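Local coordinates for ethyl acetate hydrolase (Pseudomonas veronii, PDB 5EFZ), which hydrolyses ethyl acetate to ethanol and acetate as a homodimeric alpha/beta-hydrolase, a step in the breakdown of short-chain methyl ketones such as 2-butanone, at residues E182-F185 with L186-I190; S229-F232 with F233-G236; F243-M246 with Q247-V250; F307-V310 with D311-L314. All blocks are in the same frame, centred on the assembly; numbering follows the deposited sequence.

The four contacts follow one another along the chain, all within the alpha/beta-hydrolase fold. Interaction 1 is the first turns of helix 182-196; interaction 2 is the short helix 230-234 with both its ends; interaction 3 starts helix 246-258; interaction 4 starts helix 310-317, after strand 296-300 of the central sheet. Interactions 2 and 3 have centres about 12 Å apart and share a hydrophobic cluster in which F233 and F232 meet F249. Interactions 1 and 4, whose centres lie about 15 Å apart, touch through D184 and F187 against F307 and F308, beside the probable catalytic residues S151 and H334. Each of the four also reaches the second subunit, so all four lie at or beside the dimer interface.

Interaction 1 of 4, residues E182-F185 with L186-I190; sequences EHDF and LFTEI
Four backbone bonds carry the first turns of helix 182-196, from L186 N to E182 O, F187 N to H183 O, T188 N to D184 O and E189 N to F185 O, the last with 2.8 Å between E189 N and F185 O. D184 holds its CG anti to the backbone N (chi1 -167°), which lets OD1 come to the edge of the F187 ring, 3.8 Å from F187 CD2. The oxygen lies in the plane of the ring, at the rim where the C-H groups carry slight positive charge, and the carboxylate and ring planes are 27° apart. The other oxygen, OD2, accepts from N180 and from W273. A water joins this turn to the next: it lies 2.7 Å from T188 OG1 and gives a weak bond to D184 O. On another side of the helix F185 and E189 pass one another, with F185 CE1 3.8 Å from E189 OE2 and the two flat groups steeply inclined, while E189 OE1 forms a salt bridge with K221 of the second subunit. The F187 ring also meets those of F307 and W223. D184 OD1 is buried with no hydrogen-bond partner in the model, and the aromatic edge is probably a weak substitute; the two donors at OD2 probably pay most of the cost of burying this carboxylate near the probable nucleophile S151.

Interaction 2 of 4, residues S229-F232 with F233-G236; sequences SPEF and FRTG
E231 folds back at chi2 (-59°) and R234 bends at chi3 (72°) after an extended start, and these two turns lay carboxylate and guanidinium alongside each other at the edge of helix 230-234. The grip is side-on and two-pronged: R234 NE gives its hydrogen to E231 OE2 at 2.6 Å, almost straight at 172°, and R234 NH2 gives one to E231 OE1 at 2.9 Å. Both oxygens use their syn lone pairs, and the two groups are nearly coplanar. T235 CG2 lies against one face of the guanidinium, offset toward its rim. The same threonine turns its hydroxyl back on the helix, where T235 OG1 donates to E231 O at 2.8 Å; T235 N reaches that carbonyl from the opposite face of its plane.

F232 sends its edge into the face of F233, a T-shaped pair with centroids 5.0 Å apart. F232 CD2 sits over the centre of the F233 ring, which in turn has its CD2 3.2 Å from S229 O. At the start S229 OG caps the helix by accepting from F232 N, and it also bonds to I331. At the end G236, with positive phi, closes a Schellman motif. W228 stacks on F232, and H238 meets F233 edge-to-face.

With both ends capped, this helix of barely more than one turn probably gains further hold from a bidentate salt bridge beside the second subunit; the paired charges there probably offset one another where E231 packs against D311 and R234 against D312, both of the second subunit.

Interaction 3 of 4, residues F243-M246 with Q247-V250; sequences FESM and QMFV
V250 N gives M246 O a 2.8 Å bond that is nearly straight (171°), the shortest polar link in this first turn of helix 246-258. Ahead of it the S245 carbonyl takes up the same helical pattern, accepting from F249 N, and the S245 side chain caps the N-terminus: S245 OG accepts from M248 N at 3.1 Å. The hydroxyl stands between the backbone N and the carbonyl carbon of its own residue (chi1 66°), which brings OG to M248 N. M248 CB and CG run past the same oxygen, with M248 CG 3.6 Å from S245 OG.

The loop ahead of the cap is pinned to the helix by an aromatic pair. F249 points an edge at the face of F243, the centroids 5.5 Å apart and the planes at 81°, and F249 CD1 approaches to 3.7 Å from F243 CD2. F243 also lies along the backbone of the turn, its CD1 3.5 Å from M248 O. Farther round, the bent chain of M246 brings SD to 4.0 Å from V250 CG2. M246 reaches the second subunit as well, packing on L186 there and giving its backbone N-H to E182 of that subunit. F249 continues into an aromatic cluster with F253, W228 and the F232 and F233 rings.

What results is a classic serine N-cap, backed by a T-shaped ring pair that folds the incoming loop against the first turn of a helix at the dimer interface.

Interaction 4 of 4, residues F307-V310 with D311-L314; sequences FFTV and DDCL
A capping box opens helix 310-317, in the loop that follows strand 296-300 and leads away from the probable catalytic D305. T309 and D312 each use a side chain to hold the other's backbone: T309 OG1 accepts from D312 N at 2.9 Å, and D312 OD2 accepts from T309 N at 3.2 Å. T309 N stands above the carboxylate plane, 40° out of it. The T309 hydroxyl is turned in over the helix start (chi1 73°). One water accepts from T309 OG1 and donates to D312 OD1; another donates to both F307 O and D312 OD2, the latter at 2.6 Å. Behind the cap, C313 N and L314 N bond to T309 O and V310 O. F307 and F308 both give backbone N-H groups to D305 OD1, and their rings lie against H334 and S151 respectively. D312 is buried, its carboxylate oxygens met by two ordered waters and T309 N, and R234 of the second subunit packs against it. The helix dipole should stabilise its negative charge, and its water and backbone bonds fasten the helix start to the loop that lines the probable catalytic residues.

Interaction 1 of 4, residues E182-F185 with L186-I190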
loop_
_atom_site.group_PDB
_atom_site.type_symbol
_atom_site.label_atom_id
_atom_site.label_comp_id
_atom_site.label_asym_id
_atom_site.label_seq_id
_atom_site.Cartn_x
_atom_site.Cartn_y
_atom_site.Cartn_z
ATOM N N GLU A 182 -8.041 -5.390 10.189
ATOM C CA GLU A 182 -9.017 -4.769 9.285
ATOM C C GLU A 182 -8.324 -4.213 8.035
ATOM O O GLU A 182 -8.871 -4.284 6.925
ATOM C CB GLU A 182 -9.793 -3.650 9.991
ATOM C CG GLU A 182 -10.799 -4.107 11.061
ATOM C CD GLU A 182 -11.708 -2.958 11.531
ATOM O OE1 GLU A 182 -11.231 -2.055 12.275
ATOM O OE2 GLU A 182 -12.901 -2.943 11.148
ATOM N N HIS A 183 -7.115 -3.680 8.199
ATOM C CA HIS A 183 -6.378 -3.132 7.063
ATOM C C HIS A 183 -6.011 -4.255 6.089
ATOM O O HIS A 183 -6.054 -4.071 4.872
ATOM C CB HIS A 183 -5.119 -2.374 7.553
ATOM C CG HIS A 183 -4.267 -1.813 6.455
ATOM N ND1 HIS A 183 -3.170 -2.488 5.942
ATOM C CD2 HIS A 183 -4.312 -0.621 5.814
ATOM C CE1 HIS A 183 -2.614 -1.750 4.992
ATOM N NE2 HIS A 183 -3.283 -0.615 4.897
ATOM N N ASP A 184 -5.626 -5.415 6.621
ATOM C CA ASP A 184 -5.228 -6.506 5.735
ATOM C C ASP A 184 -6.462 -7.058 5.005
ATOM O O ASP A 184 -6.406 -7.432 3.821
ATOM C CB ASP A 184 -4.526 -7.601 6.538
ATOM C CG ASP A 184 -3.810 -8.591 5.660
ATOM O OD1 ASP A 184 -3.371 -8.213 4.545
ATOM O OD2 ASP A 184 -3.664 -9.752 6.094
ATOM N N PHE A 185 -7.582 -7.110 5.729
ATOM C CA PHE A 185 -8.846 -7.520 5.132
ATOM C C PHE A 185 -9.237 -6.612 3.967
ATOM O O PHE A 185 -9.668 -7.083 2.910
ATOM C CB PHE A 185 -9.953 -7.509 6.186
ATOM C CG PHE A 185 -11.277 -8.070 5.698
ATOM C CD1 PHE A 185 -12.173 -7.279 4.974
ATOM C CD2 PHE A 185 -11.654 -9.366 6.031
ATOM C CE1 PHE A 185 -13.402 -7.808 4.530
ATOM C CE2 PHE A 185 -12.878 -9.884 5.603
ATOM C CZ PHE A 185 -13.742 -9.114 4.849
ATOM N N LEU A 186 -9.080 -5.301 4.155
ATOM C CA LEU A 186 -9.330 -4.356 3.051
ATOM C C LEU A 186 -8.408 -4.576 1.839
ATOM O O LEU A 186 -8.851 -4.535 0.671
ATOM C CB LEU A 186 -9.173 -2.924 3.558
ATOM C CG LEU A 186 -9.281 -1.837 2.470
ATOM C CD1 LEU A 186 -10.716 -1.742 1.926
ATOM C CD2 LEU A 186 -8.843 -0.495 3.061
ATOM N N PHE A 187 -7.111 -4.761 2.098
ATOM C CA PHE A 187 -6.180 -5.069 1.026
ATOM C C PHE A 187 -6.652 -6.275 0.210
ATOM O O PHE A 187 -6.695 -6.247 -1.013
ATOM C CB PHE A 187 -4.804 -5.361 1.622
ATOM C CG PHE A 187 -3.798 -5.889 0.631
ATOM C CD1 PHE A 187 -3.660 -5.320 -0.619
ATOM C CD2 PHE A 187 -2.916 -6.916 1.004
ATOM C CE1 PHE A 187 -2.667 -5.808 -1.530
ATOM C CE2 PHE A 187 -1.951 -7.414 0.095
ATOM C CZ PHE A 187 -1.830 -6.856 -1.155
ATOM N N THR A 188 -7.000 -7.346 0.910
ATOM C CA THR A 188 -7.424 -8.551 0.209
ATOM C C THR A 188 -8.776 -8.341 -0.477
ATOM O O THR A 188 -9.007 -8.871 -1.551
ATOM C CB THR A 188 -7.479 -9.717 1.163
ATOM O OG1 THR A 188 -6.190 -9.804 1.826
ATOM C CG2 THR A 188 -7.728 -11.015 0.358
ATOM N N GLU A 189 -9.654 -7.548 0.122
ATOM C CA GLU A 189 -10.911 -7.194 -0.559
ATOM C C GLU A 189 -10.636 -6.488 -1.887
ATOM O O GLU A 189 -11.276 -6.768 -2.914
ATOM C CB GLU A 189 -11.790 -6.313 0.320
ATOM C CG GLU A 189 -13.048 -5.819 -0.409
ATOM C CD GLU A 189 -14.084 -5.248 0.542
ATOM O OE1 GLU A 189 -14.423 -4.040 0.440
ATOM O OE2 GLU A 189 -14.575 -6.024 1.373
ATOM N N ILE A 190 -9.699 -5.559 -1.871
ATOM C CA ILE A 190 -9.359 -4.826 -3.092
ATOM C C ILE A 190 -8.742 -5.767 -4.108
ATOM O O ILE A 190 -9.012 -5.662 -5.302
ATOM C CB ILE A 190 -8.399 -3.642 -2.764
ATOM C CG1 ILE A 190 -9.224 -2.588 -1.975
ATOM C CG2 ILE A 190 -7.760 -3.055 -4.076
ATOM C CD1 ILE A 190 -8.366 -1.451 -1.321
HETATM O O HOH W 1 -6.558 -10.346 4.467
#

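Interaction 2 of 4, residues S229-F232 with F233-G236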
loop_
_atom_site.group_PDB
_atom_site.type_symbol
_atom_site.label_atom_id
_atom_site.label_comp_id
_atom_site.label_asym_id
_atom_site.label_seq_id
_atom_site.Cartn_x
_atom_site.Cartn_y
_atom_site.Cartn_z
ATOM N N SER A 229 8.426 -2.904 -1.195
ATOM C CA SER A 229 8.413 -1.700 -0.372
ATOM C C SER A 229 8.836 -0.512 -1.225
ATOM O O SER A 229 9.404 -0.689 -2.299
ATOM C CB SER A 229 9.351 -1.815 0.857
ATOM O OG SER A 229 10.699 -1.678 0.433
ATOM N N PRO A 230 8.517 0.713 -0.772
ATOM C CA PRO A 230 9.048 1.863 -1.510
ATOM C C PRO A 230 10.593 1.836 -1.592
ATOM O O PRO A 230 11.171 2.223 -2.609
ATOM C CB PRO A 230 8.555 3.059 -0.691
ATOM C CG PRO A 230 7.220 2.544 -0.108
ATOM C CD PRO A 230 7.509 1.096 0.238
ATOM N N GLU A 231 11.251 1.376 -0.534
ATOM C CA GLU A 231 12.714 1.297 -0.537
ATOM C C GLU A 231 13.254 0.284 -1.546
ATOM O O GLU A 231 14.312 0.503 -2.148
ATOM C CB GLU A 231 13.247 0.913 0.850
ATOM C CG GLU A 231 13.460 2.069 1.788
ATOM C CD GLU A 231 14.436 3.086 1.238
ATOM O OE1 GLU A 231 15.666 2.976 1.474
ATOM O OE2 GLU A 231 13.968 4.011 0.556
ATOM N N PHE A 232 12.547 -0.834 -1.689
ATOM C CA PHE A 232 12.872 -1.839 -2.720
ATOM C C PHE A 232 13.084 -1.156 -4.065
ATOM O O PHE A 232 14.107 -1.363 -4.761
ATOM C CB PHE A 232 11.742 -2.868 -2.800
ATOM C CG PHE A 232 11.921 -3.969 -3.857
ATOM C CD1 PHE A 232 12.630 -5.126 -3.553
ATOM C CD2 PHE A 232 11.266 -3.886 -5.092
ATOM C CE1 PHE A 232 12.757 -6.202 -4.508
ATOM C CE2 PHE A 232 11.366 -4.915 -6.021
ATOM C CZ PHE A 232 12.119 -6.075 -5.738
ATOM N N PHE A 233 12.107 -0.342 -4.445
ATOM C CA PHE A 233 12.156 0.338 -5.735
ATOM C C PHE A 233 13.084 1.516 -5.733
ATOM O O PHE A 233 13.790 1.739 -6.723
ATOM C CB PHE A 233 10.745 0.773 -6.168
ATOM C CG PHE A 233 9.825 -0.408 -6.378
ATOM C CD1 PHE A 233 10.022 -1.265 -7.462
ATOM C CD2 PHE A 233 8.794 -0.687 -5.484
ATOM C CE1 PHE A 233 9.176 -2.363 -7.661
ATOM C CE2 PHE A 233 7.974 -1.802 -5.669
ATOM C CZ PHE A 233 8.171 -2.638 -6.755
ATOM N N ARG A 234 13.106 2.284 -4.648
ATOM C CA ARG A 234 13.942 3.461 -4.632
ATOM C C ARG A 234 15.403 3.084 -4.826
ATOM O O ARG A 234 16.155 3.814 -5.490
ATOM C CB ARG A 234 13.802 4.260 -3.320
ATOM C CG ARG A 234 14.704 5.523 -3.325
ATOM C CD ARG A 234 14.692 6.291 -2.004
ATOM N NE ARG A 234 15.413 5.605 -0.925
ATOM C CZ ARG A 234 16.727 5.672 -0.724
ATOM N NH1 ARG A 234 17.492 6.381 -1.539
ATOM N NH2 ARG A 234 17.287 5.009 0.291
ATOM N N THR A 235 15.803 1.960 -4.246
ATOM C CA THR A 235 17.222 1.592 -4.271
ATOM C C THR A 235 17.536 0.676 -5.454
ATOM O O THR A 235 18.667 0.228 -5.618
ATOM C CB THR A 235 17.669 0.905 -2.971
ATOM O OG1 THR A 235 16.945 -0.319 -2.799
ATOM C CG2 THR A 235 17.432 1.819 -1.761
ATOM N N GLY A 236 16.532 0.411 -6.283
ATOM C CA GLY A 236 16.765 -0.287 -7.535
ATOM C C GLY A 236 16.912 -1.800 -7.429
ATOM O O GLY A 236 17.553 -2.411 -8.283
#

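Interaction 3 of 4, residues F243-M246 with Q247-V250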
loop_
_atom_site.group_PDB
_atom_site.type_symbol
_atom_site.label_atom_id
_atom_site.label_comp_id
_atom_site.label_asym_id
_atom_site.label_seq_id
_atom_site.Cartn_x
_atom_site.Cartn_y
_atom_site.Cartn_z
ATOM N N PHE A 243 15.576 -6.570 -13.957
ATOM C CA PHE A 243 14.517 -5.848 -14.664
ATOM C C PHE A 243 14.861 -4.347 -14.781
ATOM O O PHE A 243 14.980 -3.647 -13.769
ATOM C CB PHE A 243 13.178 -6.058 -13.951
ATOM C CG PHE A 243 12.784 -7.515 -13.848
ATOM C CD1 PHE A 243 12.010 -8.113 -14.837
ATOM C CD2 PHE A 243 13.239 -8.297 -12.792
ATOM C CE1 PHE A 243 11.663 -9.464 -14.755
ATOM C CE2 PHE A 243 12.902 -9.663 -12.708
ATOM C CZ PHE A 243 12.113 -10.238 -13.692
ATOM N N GLU A 244 14.989 -3.871 -16.019
ATOM C CA GLU A 244 15.489 -2.523 -16.323
ATOM C C GLU A 244 14.681 -1.375 -15.728
ATOM O O GLU A 244 15.217 -0.297 -15.475
ATOM C CB GLU A 244 15.540 -2.326 -17.832
ATOM C CG GLU A 244 16.532 -3.207 -18.545
ATOM C CD GLU A 244 16.502 -2.998 -20.046
ATOM O OE1 GLU A 244 15.553 -2.342 -20.534
ATOM O OE2 GLU A 244 17.443 -3.457 -20.732
ATOM N N SER A 245 13.387 -1.596 -15.545
ATOM C CA SER A 245 12.453 -0.528 -15.182
ATOM C C SER A 245 11.292 -1.095 -14.383
ATOM O O SER A 245 11.101 -2.310 -14.374
ATOM C CB SER A 245 11.920 0.160 -16.439
ATOM O OG SER A 245 11.132 -0.753 -17.181
ATOM N N MET A 246 10.521 -0.233 -13.718
ATOM C CA MET A 246 9.305 -0.674 -13.069
ATOM C C MET A 246 8.382 -1.346 -14.083
ATOM O O MET A 246 7.775 -2.366 -13.759
ATOM C CB MET A 246 8.616 0.503 -12.378
ATOM C CG MET A 246 8.622 0.364 -10.859
ATOM S SD MET A 246 7.326 -0.710 -10.176
ATOM C CE MET A 246 6.106 0.556 -10.421
ATOM N N GLN A 247 8.278 -0.786 -15.289
ATOM C CA GLN A 247 7.412 -1.404 -16.296
ATOM C C GLN A 247 7.870 -2.843 -16.585
ATOM O O GLN A 247 7.048 -3.753 -16.628
ATOM C CB GLN A 247 7.364 -0.580 -17.589
ATOM C CG GLN A 247 6.326 -1.085 -18.603
ATOM C CD GLN A 247 6.118 -0.154 -19.808
ATOM O OE1 GLN A 247 6.704 0.930 -19.894
ATOM N NE2 GLN A 247 5.248 -0.570 -20.729
ATOM N N MET A 248 9.175 -3.062 -16.749
ATOM C CA MET A 248 9.676 -4.409 -17.068
ATOM C C MET A 248 9.465 -5.376 -15.898
ATOM O O MET A 248 9.196 -6.562 -16.103
ATOM C CB MET A 248 11.163 -4.374 -17.441
ATOM C CG MET A 248 11.437 -3.867 -18.859
ATOM S SD MET A 248 10.302 -4.638 -20.044
ATOM C CE MET A 248 9.348 -3.224 -20.591
ATOM N N PHE A 249 9.594 -4.867 -14.677
ATOM C CA PHE A 249 9.361 -5.670 -13.476
ATOM C C PHE A 249 7.889 -6.059 -13.317
ATOM O O PHE A 249 7.545 -7.221 -13.034
ATOM C CB PHE A 249 9.842 -4.911 -12.251
ATOM C CG PHE A 249 9.732 -5.692 -10.974
ATOM C CD1 PHE A 249 10.594 -6.747 -10.712
ATOM C CD2 PHE A 249 8.763 -5.371 -10.045
ATOM C CE1 PHE A 249 10.485 -7.491 -9.520
ATOM C CE2 PHE A 249 8.663 -6.087 -8.851
ATOM C CZ PHE A 249 9.511 -7.148 -8.595
ATOM N N VAL A 250 7.001 -5.085 -13.484
ATOM C CA VAL A 250 5.576 -5.368 -13.406
ATOM C C VAL A 250 5.173 -6.385 -14.482
ATOM O O VAL A 250 4.496 -7.370 -14.182
ATOM C CB VAL A 250 4.745 -4.068 -13.560
ATOM C CG1 VAL A 250 3.290 -4.375 -13.713
ATOM C CG2 VAL A 250 4.985 -3.181 -12.340
#

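Interaction 4 of 4, residues F307-V310 with D311-L314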
loop_
_atom_site.group_PDB
_atom_site.type_symbol
_atom_site.label_atom_id
_atom_site.label_comp_id
_atom_site.label_asym_id
_atom_site.label_seq_id
_atom_site.Cartn_x
_atom_site.Cartn_y
_atom_site.Cartn_z
ATOM N N PHE A 307 2.011 -4.885 4.892
ATOM C CA PHE A 307 0.675 -5.214 5.396
ATOM C C PHE A 307 0.633 -6.223 6.532
ATOM O O PHE A 307 -0.365 -6.270 7.257
ATOM C CB PHE A 307 -0.262 -5.651 4.234
ATOM C CG PHE A 307 0.209 -6.818 3.453
ATOM C CD1 PHE A 307 -0.236 -8.094 3.765
ATOM C CD2 PHE A 307 1.035 -6.648 2.358
ATOM C CE1 PHE A 307 0.177 -9.188 3.034
ATOM C CE2 PHE A 307 1.455 -7.731 1.619
ATOM C CZ PHE A 307 1.017 -9.012 1.957
ATOM N N PHE A 308 1.702 -6.997 6.734
ATOM C CA PHE A 308 1.837 -7.737 7.988
ATOM C C PHE A 308 2.995 -7.044 8.720
ATOM O O PHE A 308 4.133 -7.448 8.565
ATOM C CB PHE A 308 2.141 -9.225 7.751
ATOM C CG PHE A 308 0.947 -10.067 7.397
ATOM C CD1 PHE A 308 -0.130 -10.170 8.277
ATOM C CD2 PHE A 308 0.931 -10.811 6.227
ATOM C CE1 PHE A 308 -1.232 -10.978 7.961
ATOM C CE2 PHE A 308 -0.159 -11.637 5.905
ATOM C CZ PHE A 308 -1.235 -11.724 6.775
ATOM N N THR A 309 2.727 -5.963 9.457
ATOM C CA THR A 309 3.824 -5.103 9.905
ATOM C C THR A 309 4.560 -5.627 11.120
ATOM O O THR A 309 4.066 -6.501 11.844
ATOM C CB THR A 309 3.338 -3.700 10.226
ATOM O OG1 THR A 309 2.591 -3.729 11.452
ATOM C CG2 THR A 309 2.430 -3.208 9.075
ATOM N N VAL A 310 5.749 -5.077 11.330
ATOM C CA VAL A 310 6.529 -5.390 12.528
ATOM C C VAL A 310 5.685 -5.106 13.774
ATOM O O VAL A 310 5.699 -5.887 14.747
ATOM C CB VAL A 310 7.849 -4.569 12.535
ATOM C CG1 VAL A 310 8.509 -4.618 13.863
ATOM C CG2 VAL A 310 8.785 -5.080 11.437
ATOM N N ASP A 311 4.963 -3.991 13.751
ATOM C CA ASP A 311 4.116 -3.598 14.891
ATOM C C ASP A 311 2.949 -4.566 15.102
ATOM O O ASP A 311 2.615 -4.866 16.262
ATOM C CB ASP A 311 3.541 -2.181 14.713
ATOM C CG ASP A 311 4.593 -1.093 14.854
ATOM O OD1 ASP A 311 5.468 -1.185 15.740
ATOM O OD2 ASP A 311 4.553 -0.146 14.045
ATOM N N ASP A 312 2.309 -5.005 14.009
ATOM C CA ASP A 312 1.253 -6.030 14.070
ATOM C C ASP A 312 1.772 -7.294 14.767
ATOM O O ASP A 312 1.122 -7.840 15.666
ATOM C CB ASP A 312 0.757 -6.441 12.683
ATOM C CG ASP A 312 -0.105 -5.364 11.985
ATOM O OD1 ASP A 312 -0.710 -4.489 12.659
ATOM O OD2 ASP A 312 -0.154 -5.404 10.733
ATOM N N CYS A 313 2.960 -7.739 14.370
ATOM C CA CYS A 313 3.442 -9.033 14.843
ATOM C C CYS A 313 3.991 -8.885 16.239
ATOM O O CYS A 313 3.888 -9.813 17.027
ATOM C CB CYS A 313 4.507 -9.623 13.912
ATOM S SG CYS A 313 3.830 -9.924 12.243
ATOM N N LEU A 314 4.577 -7.731 16.530
ATOM C CA LEU A 314 5.072 -7.511 17.884
ATOM C C LEU A 314 3.913 -7.585 18.901
ATOM O O LEU A 314 4.063 -8.149 19.996
ATOM C CB LEU A 314 5.799 -6.172 17.966
ATOM C CG LEU A 314 6.354 -5.808 19.351
ATOM C CD1 LEU A 314 7.347 -6.876 19.867
ATOM C CD2 LEU A 314 6.971 -4.429 19.328
HETATM O O HOH W 2 -1.578 -7.224 9.495
HETATM O O HOH W 3 0.576 -1.959 12.251
#